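Local coordinates for cutinase-like protein (Cryptococcus sp., PDB 2CZQ), which probably hydrolyses carboxylic esters as a cutinase-like enzyme of the alpha/beta-hydrolase fold, at residues Pro7-Ile12 and Asn199-Ser204; Thr17-Pro20 and Ser24-Phe27; Phe52-Ala57 and Tyr84-Ala89; Ser69-Ala72 and Cys78-Leu81. All blocks are in the same frame, centred on the assembly; numbering follows the deposited sequence. Where two conformers were deposited one is given.

Contact 1 (Pro7-Ile12 and Asn199-Ser204)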
loop_
_atom_site.group_PDB
_atom_site.type_symbol
_atom_site.label_atom_id
_atom_site.label_comp_id
_atom_site.label_asym_id
_atom_site.label_seq_id
_atom_site.Cartn_x
_atom_site.Cartn_y
_atom_site.Cartn_z
ATOM N N PRO A 7 -8.954 -18.161 0.013
ATOM C CA PRO A 7 -8.080 -19.309 0.289
ATOM C C PRO A 7 -6.657 -19.152 -0.260
ATOM O O PRO A 7 -5.743 -19.797 0.250
ATOM C CB PRO A 7 -8.804 -20.476 -0.398
ATOM C CG PRO A 7 -10.218 -20.033 -0.534
ATOM C CD PRO A 7 -10.139 -18.561 -0.774
ATOM N N GLN A 8 -6.488 -18.325 -1.289
ATOM C CA GLN A 8 -5.181 -17.968 -1.814
ATOM C C GLN A 8 -5.132 -16.459 -1.953
ATOM O O GLN A 8 -6.083 -15.837 -2.442
ATOM C CB GLN A 8 -4.928 -18.621 -3.170
ATOM C CG GLN A 8 -3.537 -18.351 -3.712
ATOM C CD GLN A 8 -3.294 -19.059 -5.020
ATOM O OE1 GLN A 8 -4.067 -18.917 -5.967
ATOM N NE2 GLN A 8 -2.220 -19.829 -5.082
ATOM N N TYR A 9 -4.025 -15.869 -1.526
ATOM C CA TYR A 9 -3.872 -14.429 -1.655
ATOM C C TYR A 9 -2.413 -14.047 -1.831
ATOM O O TYR A 9 -1.508 -14.805 -1.481
ATOM C CB TYR A 9 -4.488 -13.698 -0.448
ATOM C CG TYR A 9 -3.762 -13.971 0.843
ATOM C CD1 TYR A 9 -4.110 -15.061 1.639
ATOM C CD2 TYR A 9 -2.711 -13.157 1.257
ATOM C CE1 TYR A 9 -3.434 -15.329 2.818
ATOM C CE2 TYR A 9 -2.029 -13.409 2.431
ATOM C CZ TYR A 9 -2.389 -14.496 3.206
ATOM O OH TYR A 9 -1.688 -14.741 4.359
ATOM N N VAL A 10 -2.205 -12.855 -2.377
ATOM C CA VAL A 10 -0.873 -12.319 -2.588
ATOM C C VAL A 10 -0.811 -10.926 -1.979
ATOM O O VAL A 10 -1.694 -10.091 -2.215
ATOM C CB VAL A 10 -0.506 -12.245 -4.085
ATOM C CG1 VAL A 10 0.960 -11.891 -4.259
ATOM C CG2 VAL A 10 -0.814 -13.557 -4.786
ATOM N N LEU A 11 0.240 -10.705 -1.197
ATOM C CA LEU A 11 0.573 -9.393 -0.662
ATOM C C LEU A 11 1.610 -8.809 -1.608
ATOM O O LEU A 11 2.782 -9.186 -1.572
ATOM C CB LEU A 11 1.114 -9.521 0.766
ATOM C CG LEU A 11 0.249 -10.340 1.735
ATOM C CD1 LEU A 11 0.944 -10.511 3.075
ATOM C CD2 LEU A 11 -1.128 -9.711 1.928
ATOM N N ILE A 12 1.151 -7.945 -2.506
ATOM C CA ILE A 12 2.025 -7.315 -3.480
ATOM C C ILE A 12 2.539 -6.044 -2.835
ATOM O O ILE A 12 1.750 -5.152 -2.514
ATOM C CB ILE A 12 1.256 -6.985 -4.785
ATOM C CG1 ILE A 12 0.812 -8.268 -5.502
ATOM C CG2 ILE A 12 2.105 -6.090 -5.704
ATOM C CD1 ILE A 12 -0.105 -8.037 -6.696
ATOM N N ASN A 199 -8.406 -8.662 7.842
ATOM C CA ASN A 199 -9.837 -8.393 7.760
ATOM C C ASN A 199 -10.337 -8.253 6.324
ATOM O O ASN A 199 -11.363 -8.833 5.971
ATOM C CB ASN A 199 -10.212 -7.172 8.596
ATOM C CG ASN A 199 -10.464 -7.525 10.041
ATOM O OD1 ASN A 199 -11.557 -7.957 10.401
ATOM N ND2 ASN A 199 -9.447 -7.365 10.877
ATOM N N LYS A 200 -9.604 -7.524 5.485
ATOM C CA LYS A 200 -10.005 -7.383 4.085
ATOM C C LYS A 200 -9.980 -8.721 3.349
ATOM O O LYS A 200 -10.766 -8.932 2.424
ATOM C CB LYS A 200 -9.144 -6.350 3.354
ATOM C CG LYS A 200 -9.354 -4.899 3.797
ATOM C CD LYS A 200 -10.785 -4.434 3.588
ATOM C CE LYS A 200 -10.911 -2.936 3.801
ATOM N NZ LYS A 200 -12.327 -2.520 4.019
ATOM N N LEU A 201 -9.081 -9.611 3.765
ATOM C CA LEU A 201 -8.974 -10.946 3.180
ATOM C C LEU A 201 -10.012 -11.928 3.711
ATOM O O LEU A 201 -10.059 -13.072 3.256
ATOM C CB LEU A 201 -7.569 -11.510 3.392
ATOM C CG LEU A 201 -6.450 -10.796 2.631
ATOM C CD1 LEU A 201 -5.092 -11.229 3.164
ATOM C CD2 LEU A 201 -6.558 -11.023 1.128
ATOM N N GLY A 202 -10.836 -11.486 4.660
ATOM C CA GLY A 202 -11.921 -12.303 5.174
ATOM C C GLY A 202 -11.600 -13.113 6.413
ATOM O O GLY A 202 -12.378 -13.994 6.788
ATOM N N GLY A 203 -10.472 -12.816 7.052
ATOM C CA GLY A 203 -10.100 -13.468 8.297
ATOM C C GLY A 203 -10.434 -12.630 9.516
ATOM O O GLY A 203 -10.966 -11.523 9.401
ATOM N N SER A 204 -10.110 -13.167 10.689
ATOM C CA SER A 204 -10.321 -12.479 11.953
ATOM C C SER A 204 -9.004 -11.930 12.489
ATOM O O SER A 204 -8.013 -12.655 12.577
ATOM C CB SER A 204 -10.939 -13.423 12.986
ATOM O OG SER A 204 -12.250 -13.811 12.618
#

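Contact 2 (Thr17-Pro20 and Ser24-Phe27). With EDO (1,2-ethanediol), chain D.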
loop_
_atom_site.group_PDB
_atom_site.type_symbol
_atom_site.label_atom_id
_atom_site.label_comp_id
_atom_site.label_asym_id
_atom_site.label_seq_id
_atom_site.Cartn_x
_atom_site.Cartn_y
_atom_site.Cartn_z
ATOM N N THR A 17 12.437 4.132 -2.595
ATOM C CA THR A 17 13.723 4.484 -3.187
ATOM C C THR A 17 14.869 3.956 -2.343
ATOM O O THR A 17 14.905 4.172 -1.129
ATOM C CB THR A 17 13.847 6.010 -3.281
ATOM O OG1 THR A 17 12.690 6.547 -3.939
ATOM C CG2 THR A 17 15.040 6.418 -4.152
ATOM N N GLY A 18 15.805 3.265 -2.992
ATOM C CA GLY A 18 17.012 2.814 -2.332
ATOM C C GLY A 18 16.918 1.499 -1.592
ATOM O O GLY A 18 17.946 0.915 -1.262
ATOM N N GLU A 19 15.712 1.024 -1.307
ATOM C CA GLU A 19 15.601 -0.284 -0.666
ATOM C C GLU A 19 16.077 -1.344 -1.652
ATOM O O GLU A 19 15.784 -1.240 -2.842
ATOM C CB GLU A 19 14.162 -0.568 -0.267
ATOM C CG GLU A 19 13.610 0.374 0.784
ATOM C CD GLU A 19 12.402 -0.220 1.471
ATOM O OE1 GLU A 19 11.270 0.025 1.005
ATOM O OE2 GLU A 19 12.598 -0.965 2.457
ATOM N N PRO A 20 16.818 -2.352 -1.196
ATOM C CA PRO A 20 17.216 -3.438 -2.097
ATOM C C PRO A 20 15.992 -4.128 -2.684
ATOM O O PRO A 20 14.958 -4.234 -2.020
ATOM C CB PRO A 20 17.976 -4.398 -1.177
ATOM C CG PRO A 20 18.457 -3.538 -0.067
ATOM C CD PRO A 20 17.362 -2.538 0.162
ATOM N N SER A 24 9.899 -4.747 0.977
ATOM C CA SER A 24 10.135 -3.476 1.641
ATOM C C SER A 24 10.185 -3.665 3.150
ATOM O O SER A 24 9.372 -4.401 3.730
ATOM C CB SER A 24 9.019 -2.495 1.303
ATOM O OG SER A 24 9.184 -1.275 2.007
ATOM N N ALA A 25 11.123 -2.977 3.795
ATOM C CA ALA A 25 11.155 -2.922 5.248
ATOM C C ALA A 25 9.834 -2.393 5.800
ATOM O O ALA A 25 9.470 -2.707 6.932
ATOM C CB ALA A 25 12.303 -2.057 5.720
ATOM N N GLY A 26 9.118 -1.600 5.002
ATOM C CA GLY A 26 7.837 -1.059 5.420
ATOM C C GLY A 26 6.775 -2.091 5.755
ATOM O O GLY A 26 5.851 -1.778 6.500
ATOM N N PHE A 27 6.893 -3.304 5.208
ATOM C CA PHE A 27 5.841 -4.314 5.366
ATOM C C PHE A 27 6.302 -5.620 5.971
ATOM O O PHE A 27 5.499 -6.520 6.159
ATOM C CB PHE A 27 5.120 -4.559 4.034
ATOM C CG PHE A 27 4.764 -3.292 3.351
ATOM C CD1 PHE A 27 3.785 -2.467 3.890
ATOM C CD2 PHE A 27 5.473 -2.858 2.243
ATOM C CE1 PHE A 27 3.493 -1.245 3.313
ATOM C CE2 PHE A 27 5.184 -1.635 1.648
ATOM C CZ PHE A 27 4.194 -0.822 2.187
HETATM C C1 EDO D . 13.199 6.494 2.117
HETATM O O1 EDO D . 14.577 6.237 1.956
HETATM C C2 EDO D . 12.409 5.334 1.561
HETATM O O2 EDO D . 12.574 5.242 0.163
#

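Contact 3 (Phe52-Ala57 and Tyr84-Ala89)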
loop_
_atom_site.group_PDB
_atom_site.type_symbol
_atom_site.label_atom_id
_atom_site.label_comp_id
_atom_site.label_asym_id
_atom_site.label_seq_id
_atom_site.Cartn_x
_atom_site.Cartn_y
_atom_site.Cartn_z
ATOM N N PHE A 52 16.082 7.178 -7.684
ATOM C CA PHE A 52 15.715 8.466 -7.103
ATOM C C PHE A 52 14.901 9.374 -8.020
ATOM O O PHE A 52 14.305 10.334 -7.548
ATOM C CB PHE A 52 16.921 9.207 -6.496
ATOM C CG PHE A 52 17.850 9.826 -7.506
ATOM C CD1 PHE A 52 17.513 11.006 -8.170
ATOM C CD2 PHE A 52 19.083 9.248 -7.762
ATOM C CE1 PHE A 52 18.384 11.579 -9.091
ATOM C CE2 PHE A 52 19.957 9.818 -8.680
ATOM C CZ PHE A 52 19.605 10.979 -9.343
ATOM N N SER A 53 14.861 9.081 -9.319
ATOM C CA SER A 53 14.119 9.937 -10.252
ATOM C C SER A 53 12.633 10.035 -9.927
ATOM O O SER A 53 12.000 11.039 -10.252
ATOM C CB SER A 53 14.283 9.465 -11.701
ATOM O OG SER A 53 13.461 8.346 -11.994
ATOM N N GLN A 54 12.098 8.980 -9.302
ATOM C CA GLN A 54 10.665 8.813 -9.028
ATOM C C GLN A 54 9.834 8.499 -10.266
ATOM O O GLN A 54 8.606 8.563 -10.227
ATOM C CB GLN A 54 10.066 9.997 -8.247
ATOM C CG GLN A 54 10.814 10.332 -6.965
ATOM C CD GLN A 54 11.031 9.126 -6.086
ATOM O OE1 GLN A 54 10.082 8.428 -5.728
ATOM N NE2 GLN A 54 12.284 8.869 -5.737
ATOM N N ASN A 55 10.498 8.129 -11.356
ATOM C CA ASN A 55 9.782 7.638 -12.519
ATOM C C ASN A 55 9.542 6.147 -12.323
ATOM O O ASN A 55 10.426 5.317 -12.537
ATOM C CB ASN A 55 10.530 7.990 -13.803
ATOM C CG ASN A 55 10.559 9.492 -14.045
ATOM O OD1 ASN A 55 9.525 10.158 -13.998
ATOM N ND2 ASN A 55 11.749 10.033 -14.267
ATOM N N SER A 56 8.335 5.834 -11.866
ATOM C CA SER A 56 8.017 4.525 -11.314
ATOM C C SER A 56 7.167 3.638 -12.229
ATOM O O SER A 56 6.614 2.639 -11.768
ATOM C CB SER A 56 7.329 4.705 -9.959
ATOM O OG SER A 56 6.101 5.390 -10.111
ATOM N N ALA A 57 7.086 3.979 -13.516
ATOM C CA ALA A 57 6.243 3.229 -14.455
ATOM C C ALA A 57 6.476 1.726 -14.419
ATOM O O ALA A 57 5.520 0.955 -14.500
ATOM C CB ALA A 57 6.412 3.738 -15.867
ATOM N N TYR A 84 5.206 1.735 -0.150
ATOM C CA TYR A 84 5.917 2.667 0.721
ATOM C C TYR A 84 6.659 3.690 -0.125
ATOM O O TYR A 84 7.458 3.327 -0.990
ATOM C CB TYR A 84 6.916 1.896 1.587
ATOM C CG TYR A 84 7.897 2.756 2.361
ATOM C CD1 TYR A 84 7.477 3.870 3.100
ATOM C CD2 TYR A 84 9.258 2.459 2.340
ATOM C CE1 TYR A 84 8.387 4.655 3.809
ATOM C CE2 TYR A 84 10.172 3.233 3.033
ATOM C CZ TYR A 84 9.738 4.329 3.764
ATOM O OH TYR A 84 10.664 5.082 4.450
ATOM N N SER A 85 6.403 4.973 0.143
ATOM C CA SER A 85 7.160 6.067 -0.467
ATOM C C SER A 85 7.012 6.002 -1.994
ATOM O O SER A 85 5.880 6.023 -2.479
ATOM C CB SER A 85 8.609 6.068 0.031
ATOM O OG SER A 85 9.209 7.315 -0.230
ATOM N N GLN A 86 8.098 5.896 -2.759
ATOM C CA GLN A 86 7.953 5.753 -4.206
ATOM C C GLN A 86 6.984 4.615 -4.558
ATOM O O GLN A 86 6.207 4.716 -5.510
ATOM C CB GLN A 86 9.302 5.522 -4.885
ATOM C CG GLN A 86 9.148 5.404 -6.395
ATOM C CD GLN A 86 10.429 5.443 -7.207
ATOM O OE1 GLN A 86 10.349 5.427 -8.428
ATOM N NE2 GLN A 86 11.592 5.471 -6.559
ATOM N N GLY A 87 7.039 3.531 -3.791
ATOM C CA GLY A 87 6.163 2.392 -4.014
ATOM C C GLY A 87 4.697 2.686 -3.762
ATOM O O GLY A 87 3.826 2.075 -4.383
ATOM N N ALA A 88 4.417 3.610 -2.846
ATOM C CA ALA A 88 3.048 4.073 -2.641
ATOM C C ALA A 88 2.549 4.815 -3.880
ATOM O O ALA A 88 1.435 4.570 -4.336
ATOM C CB ALA A 88 2.941 4.945 -1.393
ATOM N N ALA A 89 3.373 5.708 -4.428
ATOM C CA ALA A 89 3.018 6.418 -5.651
ATOM C C ALA A 89 2.784 5.433 -6.798
ATOM O O ALA A 89 1.800 5.540 -7.531
ATOM C CB ALA A 89 4.092 7.432 -6.013
#

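Contact 4 (Ser69-Ala72 and Cys78-Leu81)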
loop_
_atom_site.group_PDB
_atom_site.type_symbol
_atom_site.label_atom_id
_atom_site.label_comp_id
_atom_site.label_asym_id
_atom_site.label_seq_id
_atom_site.Cartn_x
_atom_site.Cartn_y
_atom_site.Cartn_z
ATOM N N SER A 69 -1.618 -11.882 -13.966
ATOM C CA SER A 69 -1.091 -13.242 -14.079
ATOM C C SER A 69 -1.734 -14.166 -13.051
ATOM O O SER A 69 -2.060 -15.315 -13.363
ATOM C CB SER A 69 0.426 -13.255 -13.884
ATOM O OG SER A 69 1.093 -12.595 -14.939
ATOM N N GLY A 70 -1.927 -13.659 -11.834
ATOM C CA GLY A 70 -2.584 -14.425 -10.795
ATOM C C GLY A 70 -4.015 -14.758 -11.164
ATOM O O GLY A 70 -4.455 -15.897 -10.991
ATOM N N LEU A 71 -4.749 -13.776 -11.683
ATOM C CA LEU A 71 -6.151 -14.000 -12.043
ATOM C C LEU A 71 -6.302 -15.005 -13.169
ATOM O O LEU A 71 -7.277 -15.757 -13.206
ATOM C CB LEU A 71 -6.855 -12.688 -12.385
ATOM C CG LEU A 71 -7.182 -11.841 -11.148
ATOM C CD1 LEU A 71 -7.481 -10.402 -11.538
ATOM C CD2 LEU A 71 -8.347 -12.456 -10.381
ATOM N N ALA A 72 -5.339 -15.021 -14.085
ATOM C CA ALA A 72 -5.329 -16.023 -15.152
ATOM C C ALA A 72 -5.210 -17.447 -14.604
ATOM O O ALA A 72 -5.802 -18.375 -15.154
ATOM C CB ALA A 72 -4.220 -15.741 -16.146
ATOM N N CYS A 78 -7.127 -13.399 -4.204
ATOM C CA CYS A 78 -7.263 -12.086 -3.585
ATOM C C CYS A 78 -5.919 -11.391 -3.480
ATOM O O CYS A 78 -4.886 -12.042 -3.330
ATOM C CB CYS A 78 -7.818 -12.234 -2.186
ATOM S SG CYS A 78 -9.415 -13.054 -2.102
ATOM N N TYR A 79 -5.949 -10.062 -3.508
ATOM C CA TYR A 79 -4.745 -9.256 -3.348
ATOM C C TYR A 79 -4.887 -8.201 -2.271
ATOM O O TYR A 79 -5.968 -7.616 -2.092
ATOM C CB TYR A 79 -4.419 -8.523 -4.648
ATOM C CG TYR A 79 -4.182 -9.438 -5.812
ATOM C CD1 TYR A 79 -3.012 -10.175 -5.908
ATOM C CD2 TYR A 79 -5.135 -9.581 -6.810
ATOM C CE1 TYR A 79 -2.787 -11.028 -6.967
ATOM C CE2 TYR A 79 -4.925 -10.439 -7.884
ATOM C CZ TYR A 79 -3.744 -11.160 -7.951
ATOM O OH TYR A 79 -3.501 -12.007 -9.004
ATOM N N ILE A 80 -3.774 -7.935 -1.593
ATOM C CA ILE A 80 -3.583 -6.669 -0.890
ATOM C C ILE A 80 -2.417 -5.983 -1.591
ATOM O O ILE A 80 -1.368 -6.597 -1.797
ATOM C CB ILE A 80 -3.241 -6.874 0.604
ATOM C CG1 ILE A 80 -4.316 -7.699 1.329
ATOM C CG2 ILE A 80 -2.994 -5.521 1.291
ATOM C CD1 ILE A 80 -5.679 -7.029 1.457
ATOM N N LEU A 81 -2.600 -4.723 -1.975
ATOM C CA LEU A 81 -1.518 -3.932 -2.553
ATOM C C LEU A 81 -0.935 -3.019 -1.487
ATOM O O LEU A 81 -1.674 -2.268 -0.844
ATOM C CB LEU A 81 -2.005 -3.088 -3.734
ATOM C CG LEU A 81 -2.796 -3.810 -4.825
ATOM C CD1 LEU A 81 -3.113 -2.850 -5.962
ATOM C CD2 LEU A 81 -2.068 -5.048 -5.333
#

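Contact 1 (Pro7-Ile12 and Asn199-Ser204)
The phenol oxygen of Tyr-9 is hydrogen-bonded to Leu-38 O, while one face of its ring receives Leu-201. The contact packs the first strand of the alpha/beta-hydrolase sheet, 9-14, against the end of the last helix, 187-200. It is buried and apolar, with no hydrogen bond across it. CG of Tyr-9 sits between its backbone N and carbonyl carbon (chi1 66°), which turns the ring face to Leu-201. Leu-201 CD1 makes a CH-pi contact, 3.8 Å from the centroid of the Tyr-9 ring and 18° off the ring normal. This methyl is shifted toward the rim, with Tyr-9 CD2 closest at 3.6 Å from Leu-201 CD1. The second methyl sits at the root of the ring, with Leu-201 CD2 3.7 Å from Tyr-9 CB. The two side chains cross at about a right angle. Leu-11 comes to the ring from another direction, with its CG at the edge and in the ring plane. Ile-34 of helix 28-37 packs on both Tyr-9 and Leu-11. Just after Leu-201 the helix closes with a Schellman motif. Gly-202 turns to a positive phi of 93°, and Gly-202 N bonds back to Asn-199 O at 3.0 Å.

Contact 2 (Thr17-Pro20 and Ser24-Phe27)
Glu-19 turns its CG away from its own carbonyl carbon (chi1 -64°) and then runs out extended, which carries the carboxylate across to Ser-24 and Ala-25. Ser-24 puts OG opposite its backbone N (chi1 176°), where it meets that carboxylate. The carboxylate of Glu-19 takes donors on both oxygens. Ser-24 OG donates to Glu-19 OE1 at 2.7 Å. Ala-25 N donates to Glu-19 OE2 at 2.8 Å, with an N-H...O angle of 155°. Both oxygens use their syn lone pairs, so the two donors sit in the mouth of the carboxylate. Gly-16 N is a further donor to OE1.

Ser-24 OG is also an acceptor. Gly-26 N reaches it at 3.0 Å and forms an ST turn. Phe-27 N bonds to Ser-24 O at 3.1 Å, and Phe-27 takes the N-cap position of helix 28-37. The contact closes the loop between strand 9-14 and that helix. In cutinases this loop helps to form the oxyanion hole, and the place of Thr-17 is consistent with such a role. An ethanediol, probably from the crystallisation liquor, binds here through O2, 2.9 Å from Thr-17 O.

The side chain of Glu-19 also packs on Tyr-84, close to the probable active site without touching it. With three hydrogen bonds to its two oxygens, the carboxylate is probably held as an anion and fixed in rotation.

Contact 3 (Phe52-Ala57 and Tyr84-Ala89)
Van der Waals contact joins Gln-54 and Gln-86, whose side chains meet aslant with amide planes 55° apart. Gln-54 folds at chi2, which turns OE1 onto the aliphatic part of its partner, 3.1 Å from Gln-86 CB and 3.2 Å from Gln-86 CG. CG of Gln-86 is opposite its backbone N (chi1 -179°) and the chain stays extended, which carries its amide to the backbone of Gln-54 and to Ser-56. There Gln-86 OE1 is 3.5 Å from Ser-56 CB.

No hydrogen bond crosses directly. Gln-54 OE1 and Gln-86 NE2 are 3.4 Å apart, but the angle is poor. The two amides share a partner instead: both NE2 atoms bond to Thr-17 OG1. Gln-86 NE2 also bonds to Asp-51 O.

The segment 84-89 has the form of a nucleophile elbow, the sharp strand-to-helix turn of alpha/beta-hydrolases. Ser-85 has a positive phi of 60°, and its OG bonds to His-180 NE2, consistent with a Ser-His-Asp triad that includes Asp-165. In cutinases the backbone N-H of the residue after the nucleophile helps form the oxyanion hole, a role Gln-86 N would probably take.

Bonds within each segment fix the shapes. Gln-54 NE2 donates to Phe-52 O at 3.1 Å, from above the carbonyl plane. Ser-53 OG accepts from Asn-55 N at 3.0 Å in an ST turn, and it also bonds to Asp-51 OD1. On the other side, Gly-87 N bonds to Tyr-84 O at 2.8 Å as helix 86-98 begins.

Contact 4 (Ser69-Ala72 and Cys78-Leu81)
Tyr-79 points its ring at helix 57-73 and meets Gly-70 and Leu-71 with its edge, both lying near the ring plane. The helix and strand 78-84 belong to a beta-alpha-beta crossover of the alpha/beta-hydrolase fold. It starts from strand 41-45, and strand 9-14 lies between the two parallel strands. The strand turns CB of Tyr-79 toward the helix, and a chi1 of -60°, with CG beside the backbone N, aims the hydroxyl at Gly-70. Tyr-79 OH lies 3.1 Å from Gly-70 CA, an approach that is possible because Gly-70 has no side chain on this face. Leu-71 N is also close, 3.4 Å from Tyr-79 OH, but the angle is too poor for a hydrogen bond. The hydroxyl makes a weak bond to Ile-67 O, one turn back on the helix.

Leu-71 borders the ring on its rim and also touches Ala-107, which packs on Tyr-79 as well. Neighbouring residues of the strand alternate in direction. Tyr-79 faces the helix, whereas Cys-78 points away from it, is joined to Cys-6 by a disulfide and touches Leu-201. Val-10 and Ile-12 of the adjacent strand pack on Tyr-79. Within the contact the apolar touch is loose, with Leu-71 CG 4.2 Å from Tyr-79 CE2.

In the fold
Contacts 1 and 4 are neighbours, with centres about 11 Å apart, and share the sheet through adjacent strands 9-14 and 78-84. The touching side chains of contact 1 are all buried and pack without polar bonds between them. Contact 4 is partly buried and joins one tyrosine to a helix backbone. Contacts 2 and 3 sit at the other end of the sheet: contact 3 carries the probable nucleophile, and contact 2 lies beside it. Contact 2 is hydrogen-bonded directly, through a carboxylate. In contact 3 two amides only pack on each other and are tied indirectly, through the Thr-17 hydroxyl of contact 2. Strand 78-84 links contact 4 to contact 3, leading straight into the elbow.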